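Long-range contacts in beta sliding clamp (Borrelia burgdorferi, PDB 6DJ8), which probably tethers DNA polymerases and other proteins to DNA as a ring-shaped head-to-tail homodimer, making replication processive: residues S43-E48 against V79-S84; V90-F95 against D125-P130; L306-L311 against P333-D338; A340-A345 against I365-G370. All blocks are in the same frame, centred on the assembly; numbering follows the deposited sequence.

Contact 1. Residues S43-E48 against V79-S84; sequences SALLIE and VLINAS
L45 and I81 form one hydrogen-bonded pair of two antiparallel strands, I47 and V79 the next, and the axes of strands 44-48 and 79-82, running 152° apart, confirm the sense. Both strands, with the helix 83-92 that follows, belong to the N-terminal domain of the DNA-clamp fold. The evidence is four backbone bonds. L45 N meets I81 O at 2.9 Å, with a return bond from I81 N to L45 O; I47 and V79 exchange a similar couple, I47 N to V79 O being 2.9 Å.

A second polar group lies where the strand 77-82 turns into a helix. A83 N donates to S43 O over 3.0 Å, almost straight at 174° and on a lone pair in the carbonyl plane. A water donates to S43 O at 2.7 Å and accepts from S84 N. N82 is the N-cap, its OD1 taking the N-H of N85, so the first three N-H groups of the helix all have acceptors.

Apolar contacts divide between the two sheet faces. On one, CG of L45 lies between the backbone N and the carbonyl carbon (chi1 50°), which sets CD2 3.8 Å from A83 CB while CD1 lies alongside CG2 of I81. I47 CG1 packs 3.9 Å from V79 CB on this face too. On the other, L80 CG comes within 3.8 Å of A44 CB, and its CD1 reaches L46 CB.

Within the chain, strand 77-82 is the outer strand of its sheet, and strand 44-50, next to it, pairs on its other side with 53-59. Helix 135-140 covers L46 and L80 through I137 and Y140, whereas V79 and I81 rest on L110 of strand 109-114.

Contact 2. Residues V90-F95 against D125-P130; sequences VKAFNF and DHLKEP
L127 lays its isobutyl group over one face of the F93 ring, in a CH-pi contact between the end of helix 83-92 and strand 126-130 of the N-terminal clamp domain. Its CG sits 3.8 Å from the F93 ring centroid and 18° off the normal, displaced toward the CZ rim. The branches spread along the ring: CD1 is nearest F93 CG, while CD2 lies 3.7 Å from CE1 of F93. The two side chains approach from opposite directions, L127 with its CG beside the backbone N (chi1 -43°). A92, the residue before F93, extends this apolar patch with CB 4.2 Å from L127 CD1.

The rim of the same ring is bounded by backbone and by the base of the D125 side chain. H126 N lies in the F93 plane at the edge, 3.6 Å from CZ, and the CB of D125 is 3.7 Å from that F93 carbon.

The contact lies at the dimer interface, where H126, L127 and K128 pair with a strand of the second subunit and continue the sheet into it. A92 O and N94 OD1 each accept a hydrogen bond from R293 of the second subunit, and D125 OD1 accepts one from F329 N of that chain. The other carboxylate oxygen, D125 OD2, meets the F95 ring edge in plane, 3.3 Å from F95 CZ, with carboxylate and ring planes 59° apart.

Contact 3. Residues L306-L311 against P333-D338; sequences LTFSEL and PNYLYD
In the C-terminal domain, where strand 303-308 ends and runs out into a turn, F308 and S309 are met by two tyrosines of strand 335-338. Y335 and Y337 both direct their rings at this turn; CG is anti to the backbone N in each (chi1 167° for Y335), two residues apart on the same side of the strand. The polar link is Y335 OH donating to S309 O at 2.6 Å. The donor is tilted 20° from the S309 carbonyl plane, and the oxygen in turn lies in the plane of the Y335 ring, at its edge.

Strand 335-338 is, within the chain, the outer strand of one antiparallel sheet, while 303-308 belongs to another, so these side chains bridge two layers of the clamp domain. F308 provides the apolar part. Its CB stands over one face of Y337, 4.0 Å from the ring centroid and nearest CZ, a CH-pi contact. The two rings themselves meet obliquely, centroids 5.5 Å apart. F308 CD2 also touches Y335, 3.5 Å from OH. S309 O is close to Y337 as well, 3.5 Å from CB, and Y337 OH bonds to A340 O beyond the turn of chain that follows.

Contact 4. Residues A340-A345 against I365-G370; sequences ADEVMA and IQFNSG
M344 and F367 make the tightly packed half of this contact. The methyl carbon CE of M344 is 3.5 Å from the F367 ring centroid and 11° off the normal, so it sits over the middle of the ring and not at its rim. SD lies farther out on nearly the same line, 5.0 Å from that centroid, which means the S-CE bond points down onto the F367 face. This is a Met-aromatic contact in which the methyl does the touching. A bend at the last torsion of M344 (chi3 65°) turns CE toward the ring. Both residues are buried.

E342 works at the ring's margin and leads outward. Its CG lies in the F367 plane, 3.5 Å from CE2, and CB is 3.6 Å from CZ of F367. The chain then bends at chi2 (-67°), carrying the carboxylate away from the aromatic edge toward exposed S369 and G370. There S369 OG donates to E342 OE1 at 2.6 Å, arriving on the syn side but out of the carboxylate plane. It is the one hydrogen bond between the two segments: G370 N stays 4.4 Å from E342 OE1, too far to add to the grip.

Strand 342-347 is, within the chain, the outer strand of its sheet and pairs with 303-308, through E342 with F308 and M344 with L306. Strand 362-367 belongs to a second antiparallel sheet of the C-terminal clamp domain, between 278-283 and 373-376, and M344 and F367 pack between the two sheets. L373 of strand 373-376 touches both, while the F308 ring meets F367.

In the fold
The contacts come in series along the chain and form two distant pairs. Contacts 1 and 2, with centres 15 Å apart, belong to the N-terminal clamp domain: both use helix 83-92, and I81 packs on E129 and P130. Contacts 3 and 4, centres 11 Å apart, lie in the C-terminal domain, where strands 303-308 and 342-347 are sheet neighbours and Y337 touches F367. Between the pairs the centres are 54 to 60 Å apart, on opposite sides of the chain's centre. This separation suits a head-to-tail ring: contact 2 abuts R293, Y297 and R324 of the second subunit, all from that chain's C-terminal domain.

Contact 1. Residues S43-E48 against V79-S84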
loop_
_atom_site.group_PDB
_atom_site.type_symbol
_atom_site.label_atom_id
_atom_site.label_comp_id
_atom_site.label_asym_id
_atom_site.label_seq_id
_atom_site.Cartn_x
_atom_site.Cartn_y
_atom_site.Cartn_z
ATOM N N SER A 43 22.388 7.702 8.790
ATOM C CA SER A 43 21.424 6.642 8.558
ATOM C C SER A 43 21.557 5.532 9.587
ATOM O O SER A 43 20.840 4.527 9.508
ATOM C CB SER A 43 21.581 6.085 7.143
ATOM O OG SER A 43 21.196 7.055 6.177
ATOM N N ALA A 44 22.456 5.697 10.550
ATOM C CA ALA A 44 22.753 4.681 11.541
ATOM C C ALA A 44 22.051 4.988 12.852
ATOM O O ALA A 44 21.567 6.095 13.088
ATOM C CB ALA A 44 24.260 4.595 11.773
ATOM N N LEU A 45 22.008 3.990 13.724
ATOM C CA LEU A 45 21.679 4.247 15.116
ATOM C C LEU A 45 22.823 3.752 15.994
ATOM O O LEU A 45 23.674 2.958 15.567
ATOM C CB LEU A 45 20.349 3.595 15.501
ATOM C CG LEU A 45 20.151 2.128 15.162
ATOM C CD1 LEU A 45 20.837 1.297 16.195
ATOM C CD2 LEU A 45 18.676 1.768 15.089
ATOM N N LEU A 46 22.857 4.245 17.223
ATOM C CA LEU A 46 23.930 3.929 18.153
ATOM C C LEU A 46 23.326 3.080 19.255
ATOM O O LEU A 46 22.356 3.492 19.892
ATOM C CB LEU A 46 24.571 5.198 18.719
ATOM C CG LEU A 46 25.570 5.007 19.861
ATOM C CD1 LEU A 46 26.805 4.295 19.372
ATOM C CD2 LEU A 46 25.960 6.359 20.509
ATOM N N ILE A 47 23.859 1.875 19.447
ATOM C CA ILE A 47 23.411 1.017 20.535
ATOM C C ILE A 47 24.541 0.892 21.532
ATOM O O ILE A 47 25.718 0.803 21.154
ATOM C CB ILE A 47 22.934 -0.371 20.060
ATOM C CG1 ILE A 47 24.089 -1.189 19.509
ATOM C CG2 ILE A 47 21.794 -0.241 19.071
ATOM C CD1 ILE A 47 24.092 -2.598 20.044
ATOM N N GLU A 48 24.187 0.926 22.810
ATOM C CA GLU A 48 25.173 0.848 23.872
ATOM C C GLU A 48 24.740 -0.216 24.859
ATOM O O GLU A 48 23.586 -0.220 25.304
ATOM C CB GLU A 48 25.345 2.190 24.590
ATOM C CG GLU A 48 26.030 2.028 25.931
ATOM C CD GLU A 48 26.351 3.349 26.612
ATOM O OE1 GLU A 48 25.646 4.351 26.355
ATOM O OE2 GLU A 48 27.316 3.375 27.404
ATOM N N VAL A 79 28.125 0.257 19.541
ATOM C CA VAL A 79 28.133 -0.086 18.120
ATOM C C VAL A 79 27.286 0.927 17.358
ATOM O O VAL A 79 26.152 1.213 17.749
ATOM C CB VAL A 79 27.599 -1.510 17.860
ATOM C CG1 VAL A 79 27.419 -1.722 16.383
ATOM C CG2 VAL A 79 28.573 -2.540 18.401
ATOM N N LEU A 80 27.837 1.468 16.275
ATOM C CA LEU A 80 27.088 2.293 15.336
ATOM C C LEU A 80 26.771 1.451 14.105
ATOM O O LEU A 80 27.691 0.938 13.450
ATOM C CB LEU A 80 27.894 3.527 14.951
ATOM C CG LEU A 80 27.199 4.605 14.132
ATOM C CD1 LEU A 80 26.137 5.288 14.989
ATOM C CD2 LEU A 80 28.229 5.619 13.634
ATOM N N ILE A 81 25.489 1.286 13.795
ATOM C CA ILE A 81 25.088 0.387 12.715
ATOM C C ILE A 81 23.921 0.985 11.946
ATOM O O ILE A 81 23.001 1.557 12.535
ATOM C CB ILE A 81 24.732 -1.015 13.245
ATOM C CG1 ILE A 81 24.268 -1.937 12.104
ATOM C CG2 ILE A 81 23.649 -0.946 14.300
ATOM C CD1 ILE A 81 24.122 -3.350 12.569
ATOM N N ASN A 82 23.971 0.856 10.622
ATOM C CA ASN A 82 22.887 1.286 9.748
ATOM C C ASN A 82 21.548 0.770 10.246
ATOM O O ASN A 82 21.377 -0.434 10.444
ATOM C CB ASN A 82 23.163 0.793 8.330
ATOM C CG ASN A 82 22.041 1.107 7.385
ATOM O OD1 ASN A 82 21.205 0.244 7.084
ATOM N ND2 ASN A 82 21.988 2.354 6.928
ATOM N N ALA A 83 20.594 1.694 10.462
ATOM C CA ALA A 83 19.348 1.329 11.130
ATOM C C ALA A 83 18.522 0.353 10.298
ATOM O O ALA A 83 17.904 -0.562 10.846
ATOM C CB ALA A 83 18.511 2.581 11.419
ATOM N N SER A 84 18.450 0.583 8.985
ATOM C CA SER A 84 17.637 -0.254 8.106
ATOM C C SER A 84 18.166 -1.691 8.058
ATOM O O SER A 84 17.390 -2.656 8.115
ATOM C CB SER A 84 17.608 0.378 6.710
ATOM O OG SER A 84 16.863 -0.396 5.794
HETATM O O HOH W 1 19.010 3.291 8.015
#

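Contact 2. Residues V90-F95 against D125-P130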
loop_
_atom_site.group_PDB
_atom_site.type_symbol
_atom_site.label_atom_id
_atom_site.label_comp_id
_atom_site.label_asym_id
_atom_site.label_seq_id
_atom_site.Cartn_x
_atom_site.Cartn_y
_atom_site.Cartn_z
ATOM N N VAL A 90 16.971 -8.214 12.510
ATOM C CA VAL A 90 16.114 -8.664 13.592
ATOM C C VAL A 90 14.778 -9.197 13.049
ATOM O O VAL A 90 14.213 -10.156 13.587
ATOM C CB VAL A 90 15.947 -7.498 14.592
ATOM C CG1 VAL A 90 14.844 -7.773 15.567
ATOM C CG2 VAL A 90 17.304 -7.230 15.299
ATOM N N LYS A 91 14.243 -8.580 11.994
ATOM C CA LYS A 91 13.071 -9.162 11.338
ATOM C C LYS A 91 13.411 -10.531 10.759
ATOM O O LYS A 91 12.608 -11.476 10.826
ATOM C CB LYS A 91 12.561 -8.245 10.224
ATOM C CG LYS A 91 11.525 -7.221 10.686
ATOM C CD LYS A 91 10.916 -6.398 9.545
ATOM C CE LYS A 91 9.827 -7.159 8.753
ATOM N NZ LYS A 91 10.267 -8.344 7.957
ATOM N N ALA A 92 14.600 -10.647 10.171
ATOM C CA ALA A 92 15.000 -11.923 9.581
ATOM C C ALA A 92 14.970 -13.028 10.623
ATOM O O ALA A 92 14.596 -14.160 10.315
ATOM C CB ALA A 92 16.395 -11.789 8.960
ATOM N N PHE A 93 15.296 -12.700 11.876
ATOM C CA PHE A 93 15.343 -13.667 12.959
ATOM C C PHE A 93 14.123 -13.597 13.886
ATOM O O PHE A 93 14.191 -14.071 15.022
ATOM C CB PHE A 93 16.651 -13.486 13.743
ATOM C CG PHE A 93 17.804 -14.331 13.203
ATOM C CD1 PHE A 93 17.691 -14.997 11.987
ATOM C CD2 PHE A 93 18.991 -14.464 13.919
ATOM C CE1 PHE A 93 18.741 -15.786 11.493
ATOM C CE2 PHE A 93 20.051 -15.254 13.433
ATOM C CZ PHE A 93 19.924 -15.916 12.213
ATOM N N ASN A 94 12.995 -13.055 13.420
ATOM C CA ASN A 94 11.833 -12.969 14.306
ATOM C C ASN A 94 11.290 -14.332 14.743
ATOM O O ASN A 94 10.487 -14.377 15.680
ATOM C CB ASN A 94 10.728 -12.144 13.638
ATOM C CG ASN A 94 10.225 -12.752 12.370
ATOM O OD1 ASN A 94 9.898 -13.917 12.315
ATOM N ND2 ASN A 94 10.218 -11.955 11.307
ATOM N N PHE A 95 11.700 -15.447 14.116
ATOM C CA PHE A 95 11.186 -16.723 14.612
ATOM C C PHE A 95 11.950 -17.233 15.831
ATOM O O PHE A 95 11.590 -18.285 16.370
ATOM C CB PHE A 95 11.150 -17.796 13.487
ATOM C CG PHE A 95 12.496 -18.164 12.922
ATOM C CD1 PHE A 95 13.184 -17.290 12.104
ATOM C CD2 PHE A 95 13.053 -19.404 13.171
ATOM C CE1 PHE A 95 14.424 -17.637 11.559
ATOM C CE2 PHE A 95 14.292 -19.754 12.629
ATOM C CZ PHE A 95 14.970 -18.864 11.816
ATOM N N ASP A 125 21.573 -21.041 11.702
ATOM C CA ASP A 125 21.310 -19.798 10.992
ATOM C C ASP A 125 22.172 -18.675 11.567
ATOM O O ASP A 125 22.413 -18.606 12.775
ATOM C CB ASP A 125 19.827 -19.427 11.081
ATOM C CG ASP A 125 18.914 -20.525 10.555
ATOM O OD1 ASP A 125 19.390 -21.380 9.778
ATOM O OD2 ASP A 125 17.718 -20.529 10.919
ATOM N N HIS A 126 22.637 -17.789 10.693
ATOM C CA HIS A 126 23.638 -16.810 11.072
ATOM C C HIS A 126 23.533 -15.596 10.165
ATOM O O HIS A 126 23.357 -15.735 8.953
ATOM C CB HIS A 126 25.045 -17.419 10.984
ATOM C CG HIS A 126 26.113 -16.578 11.610
ATOM N ND1 HIS A 126 26.489 -16.706 12.931
ATOM C CD2 HIS A 126 26.899 -15.606 11.089
ATOM C CE1 HIS A 126 27.460 -15.850 13.196
ATOM N NE2 HIS A 126 27.725 -15.169 12.096
ATOM N N LEU A 127 23.643 -14.411 10.762
ATOM C CA LEU A 127 23.640 -13.147 10.041
ATOM C C LEU A 127 24.914 -12.387 10.371
ATOM O O LEU A 127 25.410 -12.445 11.497
ATOM C CB LEU A 127 22.443 -12.276 10.423
ATOM C CG LEU A 127 21.070 -12.929 10.564
ATOM C CD1 LEU A 127 20.031 -11.913 11.085
ATOM C CD2 LEU A 127 20.606 -13.533 9.216
ATOM N N LYS A 128 25.441 -11.663 9.390
ATOM C CA LYS A 128 26.600 -10.804 9.602
ATOM C C LYS A 128 26.232 -9.413 9.122
ATOM O O LYS A 128 25.950 -9.225 7.934
ATOM C CB LYS A 128 27.845 -11.317 8.863
ATOM C CG LYS A 128 28.372 -12.639 9.377
ATOM C CD LYS A 128 29.753 -12.959 8.788
ATOM C CE LYS A 128 30.281 -14.288 9.312
ATOM N NZ LYS A 128 31.527 -14.754 8.602
ATOM N N GLU A 129 26.245 -8.450 10.041
ATOM C CA GLU A 129 25.864 -7.070 9.740
ATOM C C GLU A 129 27.068 -6.159 9.924
ATOM O O GLU A 129 27.558 -5.993 11.060
ATOM C CB GLU A 129 24.714 -6.619 10.634
ATOM C CG GLU A 129 23.377 -7.305 10.335
ATOM C CD GLU A 129 22.758 -6.850 9.008
ATOM O OE1 GLU A 129 23.279 -5.891 8.386
ATOM O OE2 GLU A 129 21.732 -7.447 8.592
ATOM N N PRO A 130 27.573 -5.557 8.859
ATOM C CA PRO A 130 28.710 -4.649 9.002
ATOM C C PRO A 130 28.328 -3.426 9.812
ATOM O O PRO A 130 27.173 -2.993 9.821
ATOM C CB PRO A 130 29.096 -4.288 7.560
ATOM C CG PRO A 130 27.977 -4.813 6.687
ATOM C CD PRO A 130 27.410 -5.974 7.461
#

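Contact 3. Residues L306-L311 against P333-D338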
loop_
_atom_site.group_PDB
_atom_site.type_symbol
_atom_site.label_atom_id
_atom_site.label_comp_id
_atom_site.label_asym_id
_atom_site.label_seq_id
_atom_site.Cartn_x
_atom_site.Cartn_y
_atom_site.Cartn_z
ATOM N N LEU A 306 -19.860 24.905 -0.357
ATOM C CA LEU A 306 -20.844 24.571 0.663
ATOM C C LEU A 306 -21.980 25.574 0.620
ATOM O O LEU A 306 -21.739 26.781 0.544
ATOM C CB LEU A 306 -20.241 24.607 2.074
ATOM C CG LEU A 306 -19.061 23.704 2.388
ATOM C CD1 LEU A 306 -18.590 23.918 3.816
ATOM C CD2 LEU A 306 -19.488 22.268 2.151
ATOM N N THR A 307 -23.216 25.087 0.702
ATOM C CA THR A 307 -24.365 25.975 0.837
ATOM C C THR A 307 -25.142 25.596 2.087
ATOM O O THR A 307 -25.691 24.486 2.169
ATOM C CB THR A 307 -25.269 25.931 -0.392
ATOM O OG1 THR A 307 -24.496 26.277 -1.536
ATOM C CG2 THR A 307 -26.415 26.969 -0.241
ATOM N N PHE A 308 -25.189 26.524 3.049
ATOM C CA PHE A 308 -25.944 26.360 4.283
ATOM C C PHE A 308 -27.310 27.020 4.123
ATOM O O PHE A 308 -27.393 28.223 3.849
ATOM C CB PHE A 308 -25.227 26.998 5.474
ATOM C CG PHE A 308 -24.006 26.261 5.942
ATOM C CD1 PHE A 308 -22.782 26.475 5.350
ATOM C CD2 PHE A 308 -24.083 25.388 7.011
ATOM C CE1 PHE A 308 -21.669 25.814 5.806
ATOM C CE2 PHE A 308 -22.979 24.744 7.471
ATOM C CZ PHE A 308 -21.772 24.947 6.866
ATOM N N SER A 309 -28.368 26.239 4.318
ATOM C CA SER A 309 -29.730 26.745 4.415
ATOM C C SER A 309 -30.383 26.074 5.615
ATOM O O SER A 309 -29.817 25.165 6.224
ATOM C CB SER A 309 -30.530 26.481 3.131
ATOM O OG SER A 309 -30.698 25.087 2.925
ATOM N N GLU A 310 -31.581 26.538 5.969
ATOM C CA GLU A 310 -32.255 25.991 7.141
ATOM C C GLU A 310 -32.581 24.510 6.961
ATOM O O GLU A 310 -32.495 23.727 7.913
ATOM C CB GLU A 310 -33.511 26.798 7.449
ATOM C CG GLU A 310 -34.369 26.254 8.590
ATOM C CD GLU A 310 -35.389 27.297 9.074
ATOM O OE1 GLU A 310 -35.325 28.451 8.586
ATOM O OE2 GLU A 310 -36.232 26.972 9.945
ATOM N N LEU A 311 -32.963 24.101 5.756
ATOM C CA LEU A 311 -33.378 22.717 5.583
ATOM C C LEU A 311 -32.241 21.772 5.226
ATOM O O LEU A 311 -32.385 20.561 5.430
ATOM C CB LEU A 311 -34.470 22.606 4.513
ATOM C CG LEU A 311 -35.798 23.269 4.875
ATOM C CD1 LEU A 311 -36.850 22.900 3.850
ATOM C CD2 LEU A 311 -36.244 22.902 6.290
ATOM N N PRO A 333 -32.511 14.095 10.072
ATOM C CA PRO A 333 -32.123 14.459 11.445
ATOM C C PRO A 333 -30.614 14.614 11.562
ATOM O O PRO A 333 -30.062 14.550 12.642
ATOM C CB PRO A 333 -32.652 13.291 12.287
ATOM C CG PRO A 333 -32.391 12.081 11.411
ATOM C CD PRO A 333 -32.536 12.618 9.992
ATOM N N ASN A 334 -29.942 14.798 10.429
ATOM C CA ASN A 334 -28.486 14.896 10.385
ATOM C C ASN A 334 -27.956 16.322 10.308
ATOM O O ASN A 334 -26.730 16.504 10.267
ATOM C CB ASN A 334 -27.947 14.101 9.194
ATOM C CG ASN A 334 -28.424 12.674 9.193
ATOM O OD1 ASN A 334 -28.312 11.983 10.206
ATOM N ND2 ASN A 334 -28.972 12.219 8.062
ATOM N N TYR A 335 -28.825 17.329 10.272
ATOM C CA TYR A 335 -28.355 18.691 10.053
ATOM C C TYR A 335 -29.346 19.687 10.636
ATOM O O TYR A 335 -30.543 19.613 10.346
ATOM C CB TYR A 335 -28.163 18.937 8.550
ATOM C CG TYR A 335 -27.968 20.378 8.148
ATOM C CD1 TYR A 335 -26.696 20.951 8.133
ATOM C CD2 TYR A 335 -29.043 21.157 7.748
ATOM C CE1 TYR A 335 -26.510 22.266 7.746
ATOM C CE2 TYR A 335 -28.872 22.469 7.369
ATOM C CZ TYR A 335 -27.607 23.024 7.367
ATOM O OH TYR A 335 -27.445 24.342 6.986
ATOM N N LEU A 336 -28.843 20.621 11.437
ATOM C CA LEU A 336 -29.628 21.720 11.987
ATOM C C LEU A 336 -28.863 23.003 11.707
ATOM O O LEU A 336 -27.629 23.021 11.770
ATOM C CB LEU A 336 -29.871 21.580 13.505
ATOM C CG LEU A 336 -30.695 20.415 14.071
ATOM C CD1 LEU A 336 -29.967 19.076 13.964
ATOM C CD2 LEU A 336 -31.073 20.688 15.515
ATOM N N TYR A 337 -29.589 24.066 11.379
ATOM C CA TYR A 337 -28.961 25.326 11.011
ATOM C C TYR A 337 -29.794 26.507 11.474
ATOM O O TYR A 337 -31.012 26.520 11.288
ATOM C CB TYR A 337 -28.796 25.463 9.515
ATOM C CG TYR A 337 -28.064 26.711 9.106
ATOM C CD1 TYR A 337 -26.743 26.911 9.491
ATOM C CD2 TYR A 337 -28.678 27.679 8.312
ATOM C CE1 TYR A 337 -26.048 28.024 9.103
ATOM C CE2 TYR A 337 -27.987 28.810 7.915
ATOM C CZ TYR A 337 -26.660 28.964 8.311
ATOM O OH TYR A 337 -25.939 30.066 7.931
ATOM N N ASP A 338 -29.120 27.505 12.039
ATOM C CA ASP A 338 -29.747 28.766 12.432
ATOM C C ASP A 338 -28.901 29.901 11.856
ATOM O O ASP A 338 -27.822 30.196 12.380
ATOM C CB ASP A 338 -29.861 28.851 13.944
ATOM C CG ASP A 338 -30.625 30.073 14.403
ATOM O OD1 ASP A 338 -30.241 31.208 14.052
ATOM O OD2 ASP A 338 -31.637 29.881 15.105
#

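Contact 4. Residues A340-A345 against I365-G370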
loop_
_atom_site.group_PDB
_atom_site.type_symbol
_atom_site.label_atom_id
_atom_site.label_comp_id
_atom_site.label_asym_id
_atom_site.label_seq_id
_atom_site.Cartn_x
_atom_site.Cartn_y
_atom_site.Cartn_z
ATOM N N ALA A 340 -28.411 32.777 8.073
ATOM C CA ALA A 340 -28.806 33.252 6.755
ATOM C C ALA A 340 -28.340 32.273 5.680
ATOM O O ALA A 340 -27.510 31.406 5.926
ATOM C CB ALA A 340 -28.215 34.633 6.481
ATOM N N ASP A 341 -28.907 32.403 4.485
ATOM C CA ASP A 341 -28.439 31.596 3.361
ATOM C C ASP A 341 -27.009 31.990 3.015
ATOM O O ASP A 341 -26.741 33.150 2.688
ATOM C CB ASP A 341 -29.354 31.766 2.152
ATOM C CG ASP A 341 -30.645 30.988 2.293
ATOM O OD1 ASP A 341 -30.836 30.351 3.351
ATOM O OD2 ASP A 341 -31.462 31.005 1.348
ATOM N N GLU A 342 -26.085 31.032 3.094
ATOM C CA GLU A 342 -24.667 31.322 2.953
ATOM C C GLU A 342 -24.028 30.298 2.029
ATOM O O GLU A 342 -24.164 29.093 2.249
ATOM C CB GLU A 342 -23.956 31.305 4.310
ATOM C CG GLU A 342 -24.382 32.446 5.235
ATOM C CD GLU A 342 -23.951 33.808 4.724
ATOM O OE1 GLU A 342 -22.783 33.954 4.295
ATOM O OE2 GLU A 342 -24.782 34.732 4.751
ATOM N N VAL A 343 -23.332 30.787 1.008
ATOM C CA VAL A 343 -22.570 29.957 0.089
ATOM C C VAL A 343 -21.101 30.296 0.282
ATOM O O VAL A 343 -20.736 31.474 0.343
ATOM C CB VAL A 343 -22.992 30.182 -1.373
ATOM C CG1 VAL A 343 -22.232 29.224 -2.281
ATOM C CG2 VAL A 343 -24.500 30.018 -1.539
ATOM N N MET A 344 -20.280 29.263 0.411
ATOM C CA MET A 344 -18.834 29.497 0.614
ATOM C C MET A 344 -18.024 28.337 0.045
ATOM O O MET A 344 -18.539 27.254 -0.073
ATOM C CB MET A 344 -18.524 29.588 2.102
ATOM C CG MET A 344 -18.834 28.312 2.795
ATOM S SD MET A 344 -18.271 28.287 4.460
ATOM C CE MET A 344 -19.309 29.561 5.155
ATOM N N ALA A 345 -16.787 28.628 -0.305
ATOM C CA ALA A 345 -15.859 27.623 -0.779
ATOM C C ALA A 345 -14.856 27.324 0.323
ATOM O O ALA A 345 -14.436 28.229 1.059
ATOM C CB ALA A 345 -15.135 28.094 -2.046
ATOM N N ILE A 365 -20.467 23.668 13.447
ATOM C CA ILE A 365 -19.809 24.450 12.405
ATOM C C ILE A 365 -20.467 25.823 12.422
ATOM O O ILE A 365 -21.669 25.947 12.143
ATOM C CB ILE A 365 -19.923 23.808 11.023
ATOM C CG1 ILE A 365 -19.302 22.407 11.037
ATOM C CG2 ILE A 365 -19.249 24.703 9.986
ATOM C CD1 ILE A 365 -19.651 21.568 9.820
ATOM N N GLN A 366 -19.693 26.847 12.770
ATOM C CA GLN A 366 -20.211 28.193 12.957
ATOM C C GLN A 366 -19.323 29.170 12.202
ATOM O O GLN A 366 -18.125 28.929 12.020
ATOM C CB GLN A 366 -20.249 28.546 14.435
ATOM C CG GLN A 366 -20.938 27.491 15.271
ATOM C CD GLN A 366 -20.817 27.747 16.752
ATOM O OE1 GLN A 366 -20.131 28.674 17.179
ATOM N NE2 GLN A 366 -21.498 26.936 17.548
ATOM N N PHE A 367 -19.913 30.280 11.773
ATOM C CA PHE A 367 -19.171 31.268 11.003
ATOM C C PHE A 367 -19.967 32.562 10.928
ATOM O O PHE A 367 -21.196 32.563 11.009
ATOM C CB PHE A 367 -18.882 30.799 9.577
ATOM C CG PHE A 367 -20.108 30.492 8.784
ATOM C CD1 PHE A 367 -20.741 29.262 8.893
ATOM C CD2 PHE A 367 -20.644 31.446 7.925
ATOM C CE1 PHE A 367 -21.888 28.983 8.140
ATOM C CE2 PHE A 367 -21.782 31.177 7.173
ATOM C CZ PHE A 367 -22.408 29.949 7.285
ATOM N N ASN A 368 -19.240 33.655 10.758
ATOM C CA ASN A 368 -19.807 34.901 10.279
ATOM C C ASN A 368 -19.618 34.960 8.772
ATOM O O ASN A 368 -18.614 34.467 8.249
ATOM C CB ASN A 368 -19.143 36.092 10.959
ATOM C CG ASN A 368 -19.560 36.230 12.403
ATOM O OD1 ASN A 368 -20.748 36.135 12.724
ATOM N ND2 ASN A 368 -18.593 36.449 13.285
ATOM N N SER A 369 -20.608 35.524 8.080
ATOM C CA SER A 369 -20.607 35.552 6.621
ATOM C C SER A 369 -19.264 36.036 6.088
ATOM O O SER A 369 -18.736 37.060 6.530
ATOM C CB SER A 369 -21.743 36.448 6.119
ATOM O OG SER A 369 -21.849 36.398 4.706
ATOM N N GLY A 370 -18.698 35.272 5.165
ATOM C CA GLY A 370 -17.417 35.644 4.554
ATOM C C GLY A 370 -16.293 35.621 5.550
ATOM O O GLY A 370 -15.264 36.216 5.265
#